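Local coordinates for protein DNA-binding response regulator (Paenisporosarcina sp. TG-14, PDB 6JQS) that probably binds DNA through a LuxR-type helix-turn-helix and regulates transcription in a spore-forming bacterium, at residues Ser10-Arg15 / Ser48-Lys53; Gln61-Leu66 / Gly70-Asp75. One frame throughout, in Å; residues are numbered along the deposited sequence.

Interaction 1 of 2, residues Ser10-Arg15 / Ser48-Lys53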
loop_
_atom_site.group_PDB
_atom_site.type_symbol
_atom_site.label_atom_id
_atom_site.label_comp_id
_atom_site.label_asym_id
_atom_site.label_seq_id
_atom_site.Cartn_x
_atom_site.Cartn_y
_atom_site.Cartn_z
ATOM N N SER A 10 -14.391 1.417 -3.208
ATOM C CA SER A 10 -13.226 0.527 -2.961
ATOM C C SER A 10 -13.106 0.208 -1.459
ATOM O O SER A 10 -13.871 0.785 -0.664
ATOM C CB SER A 10 -11.976 1.169 -3.525
ATOM O OG SER A 10 -10.826 0.375 -3.281
ATOM N N LEU A 11 -12.202 -0.707 -1.099
ATOM C CA LEU A 11 -11.860 -1.096 0.302
ATOM C C LEU A 11 -10.726 -0.188 0.791
ATOM O O LEU A 11 -10.544 -0.065 2.011
ATOM C CB LEU A 11 -11.432 -2.570 0.312
ATOM C CG LEU A 11 -11.716 -3.378 1.578
ATOM C CD1 LEU A 11 -13.128 -3.135 2.098
ATOM C CD2 LEU A 11 -11.483 -4.862 1.318
ATOM N N LEU A 12 -9.998 0.414 -0.152
ATOM C CA LEU A 12 -8.888 1.373 0.093
ATOM C C LEU A 12 -9.293 2.753 -0.408
ATOM O O LEU A 12 -10.024 2.836 -1.427
ATOM C CB LEU A 12 -7.637 0.998 -0.704
ATOM C CG LEU A 12 -7.245 -0.467 -0.781
ATOM C CD1 LEU A 12 -6.427 -0.701 -2.047
ATOM C CD2 LEU A 12 -6.463 -0.851 0.461
ATOM N N THR A 13 -8.690 3.780 0.182
ATOM C CA THR A 13 -8.628 5.142 -0.389
ATOM C C THR A 13 -7.661 5.088 -1.566
ATOM O O THR A 13 -6.857 4.106 -1.598
ATOM C CB THR A 13 -8.168 6.173 0.659
ATOM O OG1 THR A 13 -6.760 6.024 0.859
ATOM C CG2 THR A 13 -8.903 6.011 1.973
ATOM N N GLY A 14 -7.796 6.056 -2.484
ATOM C CA GLY A 14 -6.860 6.361 -3.573
ATOM C C GLY A 14 -5.428 6.433 -3.063
ATOM O O GLY A 14 -4.504 5.937 -3.740
ATOM N N ARG A 15 -5.217 7.044 -1.895
ATOM C CA ARG A 15 -3.846 7.216 -1.363
ATOM C C ARG A 15 -3.270 5.843 -1.020
ATOM O O ARG A 15 -2.158 5.625 -1.441
ATOM C CB ARG A 15 -3.821 8.160 -0.160
ATOM C CG ARG A 15 -2.440 8.272 0.455
ATOM C CD ARG A 15 -2.234 9.612 1.119
ATOM N NE ARG A 15 -1.895 10.666 0.164
ATOM C CZ ARG A 15 -1.900 11.965 0.471
ATOM N NH1 ARG A 15 -1.592 12.876 -0.444
ATOM N NH2 ARG A 15 -2.239 12.350 1.692
ATOM N N SER A 48 0.252 0.035 7.756
ATOM C CA SER A 48 -0.198 -0.716 8.964
ATOM C C SER A 48 -1.704 -0.825 8.986
ATOM O O SER A 48 -2.234 -1.936 9.314
ATOM C CB SER A 48 0.280 -0.159 10.250
ATOM O OG SER A 48 1.686 -0.126 10.234
ATOM N N ASN A 49 -2.372 0.284 8.670
ATOM C CA ASN A 49 -3.847 0.329 8.670
ATOM C C ASN A 49 -4.390 -0.668 7.647
ATOM O O ASN A 49 -5.405 -1.317 7.940
ATOM C CB ASN A 49 -4.292 1.765 8.396
ATOM C CG ASN A 49 -5.696 2.045 8.862
ATOM O OD1 ASN A 49 -6.100 1.539 9.895
ATOM N ND2 ASN A 49 -6.410 2.864 8.112
ATOM N N THR A 50 -3.804 -0.747 6.444
ATOM C CA THR A 50 -4.334 -1.639 5.353
ATOM C C THR A 50 -4.124 -3.093 5.785
ATOM O O THR A 50 -4.999 -3.948 5.620
ATOM C CB THR A 50 -3.650 -1.333 4.015
ATOM O OG1 THR A 50 -3.825 0.059 3.813
ATOM C CG2 THR A 50 -4.242 -2.081 2.837
ATOM N N ILE A 51 -2.949 -3.393 6.351
ATOM C CA ILE A 51 -2.611 -4.752 6.845
ATOM C C ILE A 51 -3.711 -5.198 7.796
ATOM O O ILE A 51 -4.154 -6.385 7.706
ATOM C CB ILE A 51 -1.204 -4.783 7.493
ATOM C CG1 ILE A 51 -0.116 -4.740 6.421
ATOM C CG2 ILE A 51 -1.050 -5.986 8.408
ATOM C CD1 ILE A 51 1.242 -4.288 6.979
ATOM N N GLN A 52 -4.120 -4.313 8.695
ATOM C CA GLN A 52 -5.131 -4.633 9.739
ATOM C C GLN A 52 -6.505 -4.763 9.066
ATOM O O GLN A 52 -7.194 -5.722 9.347
ATOM C CB GLN A 52 -5.127 -3.578 10.851
ATOM C CG GLN A 52 -3.862 -3.646 11.710
ATOM C CD GLN A 52 -3.638 -4.957 12.438
ATOM O OE1 GLN A 52 -2.786 -5.790 12.070
ATOM N NE2 GLN A 52 -4.399 -5.140 13.511
ATOM N N LYS A 53 -6.869 -3.851 8.173
ATOM C CA LYS A 53 -8.180 -3.916 7.452
ATOM C C LYS A 53 -8.290 -5.261 6.711
ATOM O O LYS A 53 -9.317 -5.919 6.803
ATOM C CB LYS A 53 -8.323 -2.731 6.500
ATOM C CG LYS A 53 -8.576 -1.376 7.142
ATOM C CD LYS A 53 -9.341 -0.409 6.232
ATOM C CE LYS A 53 -10.852 -0.586 6.315
ATOM N NZ LYS A 53 -11.499 -0.695 4.977
#
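L12 and T50 meet methyl to methyl, with their side chains crossing at about a right angle. CD2 of L12 lies 3.5 Å from CG2 of T50, which is tight for two carbons. T50 carries CG2 anti to its backbone N, and OG1 lies on the side of that N. This keeps the methyl for L12, while OG1 bonds back to the carbonyl of H46 one helical turn earlier and, weakly, to E16.

The four-helix fold is that of the LuxR family of helix-turn-helix proteins. Here the turn leading into helix 14-24 lies against helix 40-54. T13 is the N-cap of helix 14-24. Just before it, OG of S10 accepts a hydrogen bond from the backbone N of L12 at 3.2 Å, which makes an ST turn.

L11 and K53 are both exposed, and their side chains run alongside each other, pointing opposite ways. The lysine chain bends at chi3 (85°) and chi4 (-131°). NZ thereby comes 3.2 Å from the backbone O of L11 in a weak hydrogen bond. CD1 of L11 stays 4.1 Å from the same NZ.

Interaction 2 of 2, residues Gln61-Leu66 / Gly70-Asp75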
loop_
_atom_site.group_PDB
_atom_site.type_symbol
_atom_site.label_atom_id
_atom_site.label_comp_id
_atom_site.label_asym_id
_atom_site.label_seq_id
_atom_site.Cartn_x
_atom_site.Cartn_y
_atom_site.Cartn_z
ATOM N N GLN A 61 1.708 -10.224 2.145
ATOM C CA GLN A 61 0.340 -10.800 2.092
ATOM C C GLN A 61 -0.672 -9.675 1.801
ATOM O O GLN A 61 -1.676 -9.981 1.143
ATOM C CB GLN A 61 0.016 -11.610 3.369
ATOM C CG GLN A 61 0.591 -13.043 3.421
ATOM C CD GLN A 61 0.161 -13.877 2.228
ATOM O OE1 GLN A 61 -1.018 -13.970 1.900
ATOM N NE2 GLN A 61 1.113 -14.442 1.505
ATOM N N ALA A 62 -0.460 -8.423 2.254
ATOM C CA ALA A 62 -1.318 -7.255 1.880
ATOM C C ALA A 62 -1.306 -7.072 0.352
ATOM O O ALA A 62 -2.382 -7.030 -0.226
ATOM C CB ALA A 62 -0.917 -5.976 2.569
ATOM N N ILE A 63 -0.127 -6.955 -0.259
ATOM C CA ILE A 63 0.052 -6.866 -1.746
ATOM C C ILE A 63 -0.732 -8.002 -2.424
ATOM O O ILE A 63 -1.482 -7.693 -3.333
ATOM C CB ILE A 63 1.550 -6.848 -2.135
ATOM C CG1 ILE A 63 2.211 -5.585 -1.586
ATOM C CG2 ILE A 63 1.764 -6.962 -3.639
ATOM C CD1 ILE A 63 3.731 -5.588 -1.480
ATOM N N LEU A 64 -0.513 -9.254 -2.030
ATOM C CA LEU A 64 -1.104 -10.432 -2.711
ATOM C C LEU A 64 -2.618 -10.351 -2.531
ATOM O O LEU A 64 -3.337 -10.661 -3.519
ATOM C CB LEU A 64 -0.512 -11.744 -2.189
ATOM C CG LEU A 64 0.999 -11.916 -2.430
ATOM C CD1 LEU A 64 1.520 -13.115 -1.692
ATOM C CD2 LEU A 64 1.326 -12.027 -3.915
ATOM N N GLU A 65 -3.115 -9.932 -1.357
ATOM C CA GLU A 65 -4.591 -9.784 -1.134
ATOM C C GLU A 65 -5.200 -8.762 -2.092
ATOM O O GLU A 65 -6.256 -9.090 -2.740
ATOM C CB GLU A 65 -4.933 -9.446 0.319
ATOM C CG GLU A 65 -5.004 -10.685 1.171
ATOM C CD GLU A 65 -6.112 -11.667 0.805
ATOM O OE1 GLU A 65 -7.321 -11.304 0.953
ATOM O OE2 GLU A 65 -5.781 -12.773 0.367
ATOM N N LEU A 66 -4.515 -7.638 -2.274
ATOM C CA LEU A 66 -4.972 -6.505 -3.114
ATOM C C LEU A 66 -4.803 -6.873 -4.608
ATOM O O LEU A 66 -5.664 -6.464 -5.391
ATOM C CB LEU A 66 -4.235 -5.227 -2.742
ATOM C CG LEU A 66 -4.447 -4.699 -1.318
ATOM C CD1 LEU A 66 -3.494 -3.560 -1.041
ATOM C CD2 LEU A 66 -5.889 -4.272 -1.124
ATOM N N GLY A 70 -8.168 -7.348 -7.318
ATOM C CA GLY A 70 -8.138 -6.506 -8.528
ATOM C C GLY A 70 -7.807 -5.051 -8.239
ATOM O O GLY A 70 -7.934 -4.248 -9.158
ATOM N N GLU A 71 -7.300 -4.718 -7.041
ATOM C CA GLU A 71 -6.975 -3.325 -6.661
ATOM C C GLU A 71 -5.615 -2.849 -7.157
ATOM O O GLU A 71 -5.396 -1.620 -7.174
ATOM C CB GLU A 71 -7.007 -3.175 -5.134
ATOM C CG GLU A 71 -8.406 -3.176 -4.601
ATOM C CD GLU A 71 -9.279 -1.993 -5.033
ATOM O OE1 GLU A 71 -10.491 -2.046 -4.759
ATOM O OE2 GLU A 71 -8.768 -1.034 -5.673
ATOM N N LEU A 72 -4.688 -3.757 -7.444
ATOM C CA LEU A 72 -3.326 -3.412 -7.891
ATOM C C LEU A 72 -3.077 -4.145 -9.225
ATOM O O LEU A 72 -3.662 -5.192 -9.412
ATOM C CB LEU A 72 -2.301 -3.864 -6.844
ATOM C CG LEU A 72 -2.413 -3.264 -5.431
ATOM C CD1 LEU A 72 -1.380 -3.924 -4.516
ATOM C CD2 LEU A 72 -2.221 -1.778 -5.450
ATOM N N SER A 73 -2.119 -3.679 -9.995
ATOM C CA SER A 73 -1.529 -4.452 -11.119
ATOM C C SER A 73 -0.130 -4.897 -10.724
ATOM O O SER A 73 0.547 -4.146 -10.028
ATOM C CB SER A 73 -1.447 -3.638 -12.358
ATOM O OG SER A 73 -0.859 -2.388 -12.062
ATOM N N LEU A 74 0.326 -5.981 -11.333
ATOM C CA LEU A 74 1.682 -6.558 -11.156
ATOM C C LEU A 74 2.779 -5.595 -11.655
ATOM O O LEU A 74 3.929 -5.644 -11.113
ATOM C CB LEU A 74 1.621 -7.863 -11.948
ATOM C CG LEU A 74 2.249 -9.095 -11.318
ATOM C CD1 LEU A 74 2.064 -9.155 -9.815
ATOM C CD2 LEU A 74 1.722 -10.337 -12.009
ATOM N N ASP A 75 2.426 -4.697 -12.577
ATOM C CA ASP A 75 3.353 -3.765 -13.273
ATOM C C ASP A 75 3.465 -2.456 -12.486
ATOM O O ASP A 75 2.436 -1.798 -12.424
ATOM C CB ASP A 75 2.888 -3.499 -14.714
ATOM C CG ASP A 75 2.947 -4.726 -15.610
ATOM O OD1 ASP A 75 3.682 -5.681 -15.234
ATOM O OD2 ASP A 75 2.251 -4.719 -16.691
#
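L66 and L72 make the main apolar contact, with side chains that cross obliquely. CD1 of L72 lies 3.6 Å from CB of L66, and CG of L72 is 3.8 Å from the same CB. The L72 branch thus packs against the base of the L66 side chain. CD1 of L72 also comes to 4.1 Å from CD1 of L66. I63 adds a looser touch, with CG2 4.5 Å from CD1 of L72.

The polar part is backbone. N of E71 donates to O of L66 at 2.9 Å, with an N-H...O angle of 143°. This bond belongs to the Schellman motif that ends helix 59-68, in which G70 has positive phi (79°). The chain turns back there along the last helical turn.

The side chain of E71 joins both kinds. Its CB sits 4.2 Å from CB of L66. The chain then bends at chi2 (-65°) and leads the carboxylate away, to a salt bridge with R17. The helix end is therefore closed by a backbone bond and covered by leucine, while the E71 charge is probably balanced on helix 14-24.

How the interactions relate
Both interactions are partly buried, and each mixes buried and exposed residues. Interaction 1 is distant in sequence and joins the turn before helix 14-24 to helix 40-54. Interaction 2 is local and folds the C-terminal tail back on helix 59-68. The first has one tight methyl contact inside and a weak lysine bond at the surface. The second buries more area, 218 against 139 Å², through leucine packing and a firmer backbone bond. They touch directly. CD1 of L12 packs 3.7 Å from CD2 of L66, and OG of S10 probably hydrogen-bonds OE1 of E71. The N-terminal turn thus meets both helix 59-68 and the tail.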